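Beta-glucuronidase (uncultured Clostridium sp., PDB 6U7J) hydrolyses beta-glucuronides and, as a gut microbial enzyme, probably reactivates estrogens by cutting glucuronic acid from their conjugates. Local coordinates at residues Glu23-Trp28 and Arg186-Tyr191; Glu80-Val85 and Glu136-Val141; Ile107-Lys112 and Glu130-Gly135. One frame throughout, in Å; residues are numbered along the deposited sequence.

Interaction 1: Glu23-Trp28 and Arg186-Tyr191; sequences ELNGIW and RPVRLY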
loop_
_atom_site.group_PDB
_atom_site.type_symbol
_atom_site.label_atom_id
_atom_site.label_comp_id
_atom_site.label_asym_id
_atom_site.label_seq_id
_atom_site.Cartn_x
_atom_site.Cartn_y
_atom_site.Cartn_z
ATOM N N GLU B 23 -6.075 -39.581 -11.718
ATOM C CA GLU B 23 -6.188 -38.459 -10.819
ATOM C C GLU B 23 -7.646 -38.204 -10.451
ATOM O O GLU B 23 -8.506 -38.098 -11.323
ATOM C CB GLU B 23 -5.602 -37.188 -11.465
ATOM C CG GLU B 23 -4.226 -37.377 -12.065
ATOM C CD GLU B 23 -3.140 -37.257 -11.014
ATOM O OE1 GLU B 23 -3.292 -36.412 -10.115
ATOM O OE2 GLU B 23 -2.134 -37.986 -11.083
ATOM N N LEU B 24 -7.913 -38.054 -9.152
ATOM C CA LEU B 24 -9.241 -37.730 -8.679
ATOM C C LEU B 24 -9.297 -36.345 -8.038
ATOM O O LEU B 24 -9.734 -36.211 -6.891
ATOM C CB LEU B 24 -9.729 -38.785 -7.669
ATOM C CG LEU B 24 -9.659 -40.220 -8.191
ATOM C CD1 LEU B 24 -10.095 -41.176 -7.105
ATOM C CD2 LEU B 24 -10.519 -40.364 -9.436
ATOM N N ASN B 25 -8.876 -35.311 -8.749
ATOM C CA ASN B 25 -8.822 -33.960 -8.205
ATOM C C ASN B 25 -10.055 -33.185 -8.697
ATOM O O ASN B 25 -11.161 -33.711 -8.549
ATOM C CB ASN B 25 -7.470 -33.339 -8.537
ATOM C CG ASN B 25 -6.324 -34.154 -7.980
ATOM O OD1 ASN B 25 -6.381 -34.640 -6.847
ATOM N ND2 ASN B 25 -5.294 -34.331 -8.777
ATOM N N GLY B 26 -9.927 -31.979 -9.235
ATOM C CA GLY B 26 -11.103 -31.302 -9.737
ATOM C C GLY B 26 -11.965 -30.739 -8.616
ATOM O O GLY B 26 -11.480 -30.340 -7.555
ATOM N N ILE B 27 -13.270 -30.710 -8.858
ATOM C CA ILE B 27 -14.219 -30.111 -7.930
ATOM C C ILE B 27 -14.975 -31.242 -7.240
ATOM O O ILE B 27 -15.550 -32.106 -7.911
ATOM C CB ILE B 27 -15.180 -29.161 -8.659
ATOM C CG1 ILE B 27 -14.396 -28.129 -9.477
ATOM C CG2 ILE B 27 -16.105 -28.510 -7.685
ATOM C CD1 ILE B 27 -13.372 -27.360 -8.689
ATOM N N TRP B 28 -14.952 -31.255 -5.908
ATOM C CA TRP B 28 -15.701 -32.205 -5.097
ATOM C C TRP B 28 -16.892 -31.510 -4.450
ATOM O O TRP B 28 -16.972 -30.279 -4.401
ATOM C CB TRP B 28 -14.828 -32.799 -3.984
ATOM C CG TRP B 28 -13.647 -33.628 -4.409
ATOM C CD1 TRP B 28 -12.778 -33.375 -5.431
ATOM C CD2 TRP B 28 -13.205 -34.843 -3.789
ATOM N NE1 TRP B 28 -11.814 -34.367 -5.484
ATOM C CE2 TRP B 28 -12.056 -35.274 -4.485
ATOM C CE3 TRP B 28 -13.671 -35.604 -2.709
ATOM C CZ2 TRP B 28 -11.369 -36.439 -4.145
ATOM C CZ3 TRP B 28 -12.989 -36.751 -2.370
ATOM C CH2 TRP B 28 -11.844 -37.160 -3.085
ATOM N N ARG B 186 -3.167 -32.365 -1.192
ATOM C CA ARG B 186 -2.317 -33.016 -2.177
ATOM C C ARG B 186 -3.140 -33.944 -3.056
ATOM O O ARG B 186 -4.256 -34.325 -2.690
ATOM C CB ARG B 186 -1.179 -33.773 -1.474
ATOM C CG ARG B 186 -0.222 -32.786 -0.811
ATOM C CD ARG B 186 0.925 -33.416 -0.058
ATOM N NE ARG B 186 1.555 -32.408 0.785
ATOM C CZ ARG B 186 2.369 -32.677 1.795
ATOM N NH1 ARG B 186 2.669 -33.942 2.095
ATOM N NH2 ARG B 186 2.877 -31.681 2.501
ATOM N N PRO B 187 -2.643 -34.270 -4.253
ATOM C CA PRO B 187 -3.449 -35.030 -5.221
ATOM C C PRO B 187 -3.992 -36.332 -4.648
ATOM O O PRO B 187 -3.309 -37.034 -3.900
ATOM C CB PRO B 187 -2.460 -35.309 -6.359
ATOM C CG PRO B 187 -1.484 -34.188 -6.285
ATOM C CD PRO B 187 -1.365 -33.819 -4.833
ATOM N N VAL B 188 -5.239 -36.639 -5.016
ATOM C CA VAL B 188 -5.855 -37.941 -4.778
ATOM C C VAL B 188 -5.704 -38.767 -6.049
ATOM O O VAL B 188 -5.975 -38.279 -7.151
ATOM C CB VAL B 188 -7.340 -37.804 -4.389
ATOM C CG1 VAL B 188 -7.960 -39.210 -4.087
ATOM C CG2 VAL B 188 -7.500 -36.888 -3.208
ATOM N N ARG B 189 -5.267 -40.015 -5.905
ATOM C CA ARG B 189 -4.952 -40.851 -7.052
ATOM C C ARG B 189 -5.531 -42.244 -6.847
ATOM O O ARG B 189 -5.422 -42.815 -5.759
ATOM C CB ARG B 189 -3.432 -40.948 -7.276
ATOM C CG ARG B 189 -2.704 -39.616 -7.260
ATOM C CD ARG B 189 -1.375 -39.678 -8.012
ATOM N NE ARG B 189 -0.585 -38.456 -7.848
ATOM C CZ ARG B 189 0.134 -37.869 -8.805
ATOM N NH1 ARG B 189 0.186 -38.381 -10.033
ATOM N NH2 ARG B 189 0.804 -36.756 -8.526
ATOM N N LEU B 190 -6.168 -42.774 -7.890
ATOM C CA LEU B 190 -6.453 -44.199 -8.007
ATOM C C LEU B 190 -5.477 -44.775 -9.026
ATOM O O LEU B 190 -5.405 -44.286 -10.157
ATOM C CB LEU B 190 -7.896 -44.449 -8.444
ATOM C CG LEU B 190 -8.274 -45.931 -8.562
ATOM C CD1 LEU B 190 -8.533 -46.537 -7.185
ATOM C CD2 LEU B 190 -9.485 -46.110 -9.456
ATOM N N TYR B 191 -4.721 -45.799 -8.633
ATOM C CA TYR B 191 -3.717 -46.346 -9.528
ATOM C C TYR B 191 -3.760 -47.875 -9.525
ATOM O O TYR B 191 -4.213 -48.494 -8.565
ATOM C CB TYR B 191 -2.318 -45.832 -9.171
ATOM C CG TYR B 191 -1.656 -46.359 -7.908
ATOM C CD1 TYR B 191 -0.886 -47.533 -7.932
ATOM C CD2 TYR B 191 -1.697 -45.634 -6.728
ATOM C CE1 TYR B 191 -0.226 -47.993 -6.798
ATOM C CE2 TYR B 191 -1.037 -46.080 -5.582
ATOM C CZ TYR B 191 -0.297 -47.265 -5.625
ATOM O OH TYR B 191 0.361 -47.726 -4.500
#
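E23 and R189 run side by side and meet in a salt bridge, OE2 to NH1 at 2.6 Å. The bend of the E23 chain at chi2 (-83°) turns the carboxylate back toward R189. The bridge is not end-on: the carboxylate lies over one face of the guanidinium, the two planes 81° apart. One residue on, L24 N gives a straight bond to V188 O (2.8 Å, 173°). The return bond comes from a side chain: V188 N donates to N25 OD1 at 2.9 Å, in the plane of the amide, where a regular antiparallel pair would use the carbonyl of L24. Strand 20-32 is broken here, in the beta-sandwich domain characteristic of the sugar-binding module of family 2 glycosidases, and N25 makes good the lost backbone bond to strand 188-193. The carbonyls of L24 and N25 lie instead at the NE1 edge of the W28 indole, and NE1 bonds weakly to both. N25 ND2 also reaches back, weakly, to E23 OE1. On the other side of the strand pair V188 forks, CG1 standing anti to its backbone N and 4.0 Å from L24 CB, while CG2 lies 4.0 Å from W28 CZ2. L24 CD1 continues the apolar patch to L190 CB at 4.2 Å, and L96, F98 and F83 of neighbouring strands close round it. Further out, R189 NH2 has a second carboxylate partner in E347 of the TIM barrel domain, P187 lies beside a bound calcium ion, and E23 packs on E23 of the second subunit.

Interaction 2: Glu80-Val85 and Glu136-Val141; sequences ERKFAV and ENRLTV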
loop_
_atom_site.group_PDB
_atom_site.type_symbol
_atom_site.label_atom_id
_atom_site.label_comp_id
_atom_site.label_asym_id
_atom_site.label_seq_id
_atom_site.Cartn_x
_atom_site.Cartn_y
_atom_site.Cartn_z
ATOM N N GLU B 80 -16.930 -35.318 -0.918
ATOM C CA GLU B 80 -17.432 -36.467 -1.656
ATOM C C GLU B 80 -17.259 -36.254 -3.147
ATOM O O GLU B 80 -17.438 -35.136 -3.642
ATOM C CB GLU B 80 -18.911 -36.714 -1.347
ATOM C CG GLU B 80 -19.494 -37.903 -2.051
ATOM C CD GLU B 80 -20.816 -38.298 -1.434
ATOM O OE1 GLU B 80 -20.799 -39.131 -0.503
ATOM O OE2 GLU B 80 -21.859 -37.739 -1.847
ATOM N N ARG B 81 -16.911 -37.329 -3.855
ATOM C CA ARG B 81 -16.977 -37.327 -5.309
ATOM C C ARG B 81 -17.179 -38.755 -5.799
ATOM O O ARG B 81 -17.131 -39.717 -5.029
ATOM C CB ARG B 81 -15.725 -36.694 -5.934
ATOM C CG ARG B 81 -14.466 -37.539 -5.839
ATOM C CD ARG B 81 -13.427 -37.096 -6.850
ATOM N NE ARG B 81 -13.732 -37.613 -8.183
ATOM C CZ ARG B 81 -13.184 -37.172 -9.311
ATOM N NH1 ARG B 81 -12.290 -36.184 -9.300
ATOM N NH2 ARG B 81 -13.539 -37.715 -10.457
ATOM N N LYS B 82 -17.415 -38.880 -7.098
ATOM C CA LYS B 82 -17.546 -40.169 -7.752
ATOM C C LYS B 82 -16.334 -40.441 -8.641
ATOM O O LYS B 82 -15.708 -39.511 -9.158
ATOM C CB LYS B 82 -18.849 -40.217 -8.553
ATOM C CG LYS B 82 -20.036 -40.489 -7.613
ATOM C CD LYS B 82 -21.383 -40.113 -8.187
ATOM C CE LYS B 82 -22.461 -40.144 -7.092
ATOM N NZ LYS B 82 -22.376 -38.983 -6.141
ATOM N N PHE B 83 -15.978 -41.721 -8.778
ATOM C CA PHE B 83 -14.907 -42.131 -9.677
ATOM C C PHE B 83 -15.269 -43.445 -10.357
ATOM O O PHE B 83 -16.151 -44.182 -9.912
ATOM C CB PHE B 83 -13.542 -42.236 -8.959
ATOM C CG PHE B 83 -13.406 -43.400 -8.011
ATOM C CD1 PHE B 83 -13.747 -43.270 -6.676
ATOM C CD2 PHE B 83 -12.872 -44.615 -8.442
ATOM C CE1 PHE B 83 -13.585 -44.328 -5.800
ATOM C CE2 PHE B 83 -12.725 -45.673 -7.569
ATOM C CZ PHE B 83 -13.071 -45.526 -6.245
ATOM N N ALA B 84 -14.580 -43.724 -11.455
ATOM C CA ALA B 84 -14.871 -44.882 -12.288
ATOM C C ALA B 84 -13.683 -45.829 -12.317
ATOM O O ALA B 84 -12.530 -45.387 -12.403
ATOM C CB ALA B 84 -15.219 -44.454 -13.713
ATOM N N VAL B 85 -13.958 -47.125 -12.221
ATOM C CA VAL B 85 -12.977 -48.161 -12.533
ATOM C C VAL B 85 -13.250 -48.639 -13.954
ATOM O O VAL B 85 -14.359 -49.131 -14.226
ATOM C CB VAL B 85 -13.026 -49.335 -11.534
ATOM C CG1 VAL B 85 -11.889 -50.327 -11.832
ATOM C CG2 VAL B 85 -12.907 -48.844 -10.103
ATOM N N GLU B 136 -18.997 -46.854 -11.835
ATOM C CA GLU B 136 -19.121 -45.751 -10.891
ATOM C C GLU B 136 -18.970 -46.202 -9.440
ATOM O O GLU B 136 -19.519 -47.228 -9.030
ATOM C CB GLU B 136 -20.480 -45.079 -11.092
ATOM C CG GLU B 136 -20.831 -44.046 -10.069
ATOM C CD GLU B 136 -21.595 -42.879 -10.669
ATOM O OE1 GLU B 136 -21.074 -42.239 -11.611
ATOM O OE2 GLU B 136 -22.718 -42.608 -10.190
ATOM N N ASN B 137 -18.203 -45.427 -8.667
ATOM C CA ASN B 137 -18.053 -45.593 -7.224
ATOM C C ASN B 137 -18.242 -44.235 -6.540
ATOM O O ASN B 137 -18.094 -43.179 -7.163
ATOM C CB ASN B 137 -16.671 -46.172 -6.862
ATOM C CG ASN B 137 -16.494 -47.617 -7.333
ATOM O OD1 ASN B 137 -16.590 -48.552 -6.538
ATOM N ND2 ASN B 137 -16.250 -47.801 -8.628
ATOM N N ARG B 138 -18.568 -44.265 -5.249
ATOM C CA ARG B 138 -18.729 -43.052 -4.459
ATOM C C ARG B 138 -17.635 -43.004 -3.410
ATOM O O ARG B 138 -17.436 -43.974 -2.670
ATOM C CB ARG B 138 -20.105 -42.983 -3.787
ATOM C CG ARG B 138 -20.319 -41.721 -2.950
ATOM C CD ARG B 138 -21.809 -41.453 -2.643
ATOM N NE ARG B 138 -22.414 -42.549 -1.898
ATOM C CZ ARG B 138 -22.336 -42.681 -0.579
ATOM N NH1 ARG B 138 -21.698 -41.771 0.143
ATOM N NH2 ARG B 138 -22.892 -43.724 0.018
ATOM N N LEU B 139 -16.930 -41.877 -3.351
ATOM C CA LEU B 139 -15.809 -41.688 -2.439
ATOM C C LEU B 139 -16.158 -40.551 -1.490
ATOM O O LEU B 139 -16.416 -39.424 -1.935
ATOM C CB LEU B 139 -14.517 -41.392 -3.216
ATOM C CG LEU B 139 -13.285 -41.063 -2.367
ATOM C CD1 LEU B 139 -13.017 -42.153 -1.327
ATOM C CD2 LEU B 139 -12.051 -40.839 -3.243
ATOM N N THR B 140 -16.199 -40.855 -0.193
ATOM C CA THR B 140 -16.532 -39.887 0.839
ATOM C C THR B 140 -15.358 -39.804 1.798
ATOM O O THR B 140 -14.873 -40.838 2.269
ATOM C CB THR B 140 -17.815 -40.288 1.596
ATOM O OG1 THR B 140 -18.821 -40.705 0.654
ATOM C CG2 THR B 140 -18.341 -39.104 2.442
ATOM N N VAL B 141 -14.900 -38.581 2.078
ATOM C CA VAL B 141 -13.726 -38.349 2.917
ATOM C C VAL B 141 -14.106 -37.383 4.029
ATOM O O VAL B 141 -14.405 -36.213 3.758
ATOM C CB VAL B 141 -12.542 -37.791 2.119
ATOM C CG1 VAL B 141 -11.383 -37.496 3.060
ATOM C CG2 VAL B 141 -12.122 -38.761 1.015
#
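Two neighbouring antiparallel strands of the sugar-binding beta-sandwich meet here, with R81 opposite L139 and F83 opposite N137 as hydrogen-bonded pairs. Each pair is closed in both directions; the shorter bonds run from L139 N to R81 O and from N137 N to F83 O, both 2.7 Å. The non-hydrogen-bonded pairs E80-T140, K82-R138 and A84-E136 alternate with them and put their side chains on the other face of the sheet. On the face of E80, the buried carboxylate gathers two donors at OE1. T140 OG1 comes in along the anti lone pair at 2.8 Å, and R138 NH1 at 2.9 Å reaches it from above the carboxylate plane, though within the plane of its own guanidinium. R138 gets there by folding at chi3 (60°), after a stretched start. E80 OE2 is taken by the backbone N of L49, so both oxygens are satisfied. Beside it K82 passes its aliphatic chain across the E136 side chain, CD 3.5 Å from OE2, while the ammonium stays too distant for a salt bridge. The other face carries R81, F83, N137 and L139. N137 CB sits over the F83 ring, 3.8 Å from its centroid and 18° off the normal, a CH-pi contact, and the amide beyond lies nearly parallel to the ring. L139 CB touches the ring edge, 4.0 Å from CD1. The rotation of the N137 amide is fixed by ND2 bonding to N133 O, and R81 grips K82 O side-on with NE and NH2, beside W28 of strand 20-32.

Interaction 3: Ile107-Lys112 and Glu130-Gly135; sequences IYLNGK and EMANEG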
loop_
_atom_site.group_PDB
_atom_site.type_symbol
_atom_site.label_atom_id
_atom_site.label_comp_id
_atom_site.label_asym_id
_atom_site.label_seq_id
_atom_site.Cartn_x
_atom_site.Cartn_y
_atom_site.Cartn_z
ATOM N N ILE B 107 -11.902 -42.518 5.458
ATOM C CA ILE B 107 -12.187 -42.741 4.044
ATOM C C ILE B 107 -13.310 -43.764 3.930
ATOM O O ILE B 107 -13.204 -44.865 4.490
ATOM C CB ILE B 107 -10.939 -43.250 3.304
ATOM C CG1 ILE B 107 -9.726 -42.349 3.549
ATOM C CG2 ILE B 107 -11.250 -43.465 1.820
ATOM C CD1 ILE B 107 -9.997 -40.869 3.454
ATOM N N TYR B 108 -14.370 -43.419 3.195
ATOM C CA TYR B 108 -15.480 -44.324 2.931
ATOM C C TYR B 108 -15.570 -44.572 1.435
ATOM O O TYR B 108 -15.359 -43.652 0.635
ATOM C CB TYR B 108 -16.826 -43.765 3.426
ATOM C CG TYR B 108 -16.871 -43.385 4.894
ATOM C CD1 TYR B 108 -16.423 -42.138 5.325
ATOM C CD2 TYR B 108 -17.377 -44.269 5.848
ATOM C CE1 TYR B 108 -16.479 -41.787 6.665
ATOM C CE2 TYR B 108 -17.435 -43.929 7.180
ATOM C CZ TYR B 108 -16.986 -42.681 7.584
ATOM O OH TYR B 108 -17.033 -42.334 8.915
ATOM N N LEU B 109 -15.865 -45.819 1.064
ATOM C CA LEU B 109 -16.050 -46.210 -0.326
ATOM C C LEU B 109 -17.409 -46.875 -0.456
ATOM O O LEU B 109 -17.661 -47.905 0.180
ATOM C CB LEU B 109 -14.940 -47.153 -0.796
ATOM C CG LEU B 109 -15.133 -47.793 -2.169
ATOM C CD1 LEU B 109 -15.152 -46.727 -3.246
ATOM C CD2 LEU B 109 -14.044 -48.842 -2.477
ATOM N N ASN B 110 -18.279 -46.288 -1.277
ATOM C CA ASN B 110 -19.640 -46.779 -1.461
ATOM C C ASN B 110 -20.353 -46.940 -0.119
ATOM O O ASN B 110 -21.098 -47.893 0.109
ATOM C CB ASN B 110 -19.635 -48.083 -2.262
ATOM C CG ASN B 110 -19.081 -47.878 -3.657
ATOM O OD1 ASN B 110 -19.426 -46.905 -4.325
ATOM N ND2 ASN B 110 -18.188 -48.761 -4.088
ATOM N N GLY B 111 -20.119 -45.986 0.785
ATOM C CA GLY B 111 -20.773 -45.978 2.075
ATOM C C GLY B 111 -20.101 -46.799 3.153
ATOM O O GLY B 111 -20.609 -46.831 4.278
ATOM N N LYS B 112 -18.963 -47.437 2.872
ATOM C CA LYS B 112 -18.299 -48.295 3.843
ATOM C C LYS B 112 -16.922 -47.745 4.177
ATOM O O LYS B 112 -16.119 -47.494 3.279
ATOM C CB LYS B 112 -18.157 -49.731 3.322
ATOM C CG LYS B 112 -19.422 -50.307 2.679
ATOM C CD LYS B 112 -19.085 -51.638 1.998
ATOM C CE LYS B 112 -18.804 -51.467 0.487
ATOM N NZ LYS B 112 -17.409 -50.975 0.140
ATOM N N GLU B 130 -10.666 -55.555 -4.072
ATOM C CA GLU B 130 -11.834 -56.404 -3.896
ATOM C C GLU B 130 -13.080 -55.626 -3.489
ATOM O O GLU B 130 -14.125 -56.238 -3.247
ATOM C CB GLU B 130 -11.538 -57.509 -2.876
ATOM C CG GLU B 130 -10.415 -58.494 -3.286
ATOM C CD GLU B 130 -10.582 -59.114 -4.691
ATOM O OE1 GLU B 130 -11.729 -59.395 -5.121
ATOM O OE2 GLU B 130 -9.546 -59.338 -5.368
ATOM N N MET B 131 -13.013 -54.301 -3.422
ATOM C CA MET B 131 -14.148 -53.541 -2.925
ATOM C C MET B 131 -14.741 -52.565 -3.924
ATOM O O MET B 131 -15.919 -52.209 -3.788
ATOM C CB MET B 131 -13.755 -52.773 -1.666
ATOM C CG MET B 131 -12.808 -53.545 -0.781
ATOM S SD MET B 131 -12.537 -52.615 0.727
ATOM C CE MET B 131 -10.759 -52.515 0.760
ATOM N N ALA B 132 -13.969 -52.097 -4.898
ATOM C CA ALA B 132 -14.498 -51.139 -5.851
ATOM C C ALA B 132 -15.240 -51.871 -6.959
ATOM O O ALA B 132 -14.832 -52.954 -7.389
ATOM C CB ALA B 132 -13.375 -50.281 -6.433
ATOM N N ASN B 133 -16.343 -51.292 -7.405
ATOM C CA ASN B 133 -17.077 -51.846 -8.530
ATOM C C ASN B 133 -16.479 -51.352 -9.836
ATOM O O ASN B 133 -15.898 -50.264 -9.911
ATOM C CB ASN B 133 -18.558 -51.451 -8.495
ATOM C CG ASN B 133 -19.079 -51.258 -7.097
ATOM O OD1 ASN B 133 -18.947 -52.139 -6.243
ATOM N ND2 ASN B 133 -19.689 -50.097 -6.847
ATOM N N GLU B 134 -16.655 -52.157 -10.878
ATOM C CA GLU B 134 -16.471 -51.661 -12.232
ATOM C C GLU B 134 -17.449 -50.522 -12.490
ATOM O O GLU B 134 -18.605 -50.560 -12.064
ATOM C CB GLU B 134 -16.684 -52.791 -13.239
ATOM C CG GLU B 134 -16.369 -52.421 -14.673
ATOM C CD GLU B 134 -16.612 -53.581 -15.626
ATOM O OE1 GLU B 134 -15.796 -54.532 -15.636
ATOM O OE2 GLU B 134 -17.621 -53.536 -16.368
ATOM N N GLY B 135 -16.981 -49.492 -13.179
ATOM C CA GLY B 135 -17.816 -48.323 -13.346
ATOM C C GLY B 135 -17.831 -47.437 -12.116
ATOM O O GLY B 135 -16.823 -47.314 -11.415
HETATM O O HOH W 1 -17.677 -51.131 -2.310
#
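N110 reaches across to N133 from the turn at the end of strand 104-109. Its CB lies 3.6 Å from an ordered water. From there chi1 of -63° sets CG anti to the carbonyl carbon and carries the amide toward the loop, where CG comes 3.9 Å from N133 ND2. At the tip the branches part: OD1 accepts the backbone N of R138, and ND2 donates to N137 OD1 and, at 3.0 Å, to the water. The amides of N110 and N133 approach from opposite directions with planes only 13° apart, but ND2 faces ND2 at 3.4 Å, two donors that make no bond. As modelled, the water also accepts from K112 NZ and donates to M131 O, but its spacings to these two are so short that both bonds are doubtful in detail. K112 curls back over its own turn, and NZ bonds to L109 O at 3.1 Å from the face of that carbonyl opposite the one used by K112 N. L109-N110-G111-K112 is a type I' beta turn, the tight reversal of a two-residue beta hairpin, with N110 and G111 both at positive phi. Beside these polar groups, L109 CD2 lies 4.0 Å from M131 CB and 4.3 Å from A132 CB. No direct hydrogen bond crosses between 107-112 and 130-135: the turn and the loop meet through a little apolar contact and, as modelled, one water, so the polar link is indirect.

In the fold
From the N terminus, residues 23-28 on strand 20-32 come first, and their partner, 186-191, comes last, so interaction 1 closes the widest loop and holds nearly the whole sugar-binding domain within it. Strand 76-85 follows and opens interaction 2; then 107-112 opens interaction 3. The innermost loop shuts first, at 130-135, and the chain passes straight into 136-141 to shut interaction 2. The three nest without crossing. Interactions 1 and 2 touch through W28 and R81 on neighbouring strands, interactions 2 and 3 through backbone pairing of strands 104-109 and 135-144. Interactions 1 and 3, centres about 15 Å apart, do not touch but belong to the same sheet.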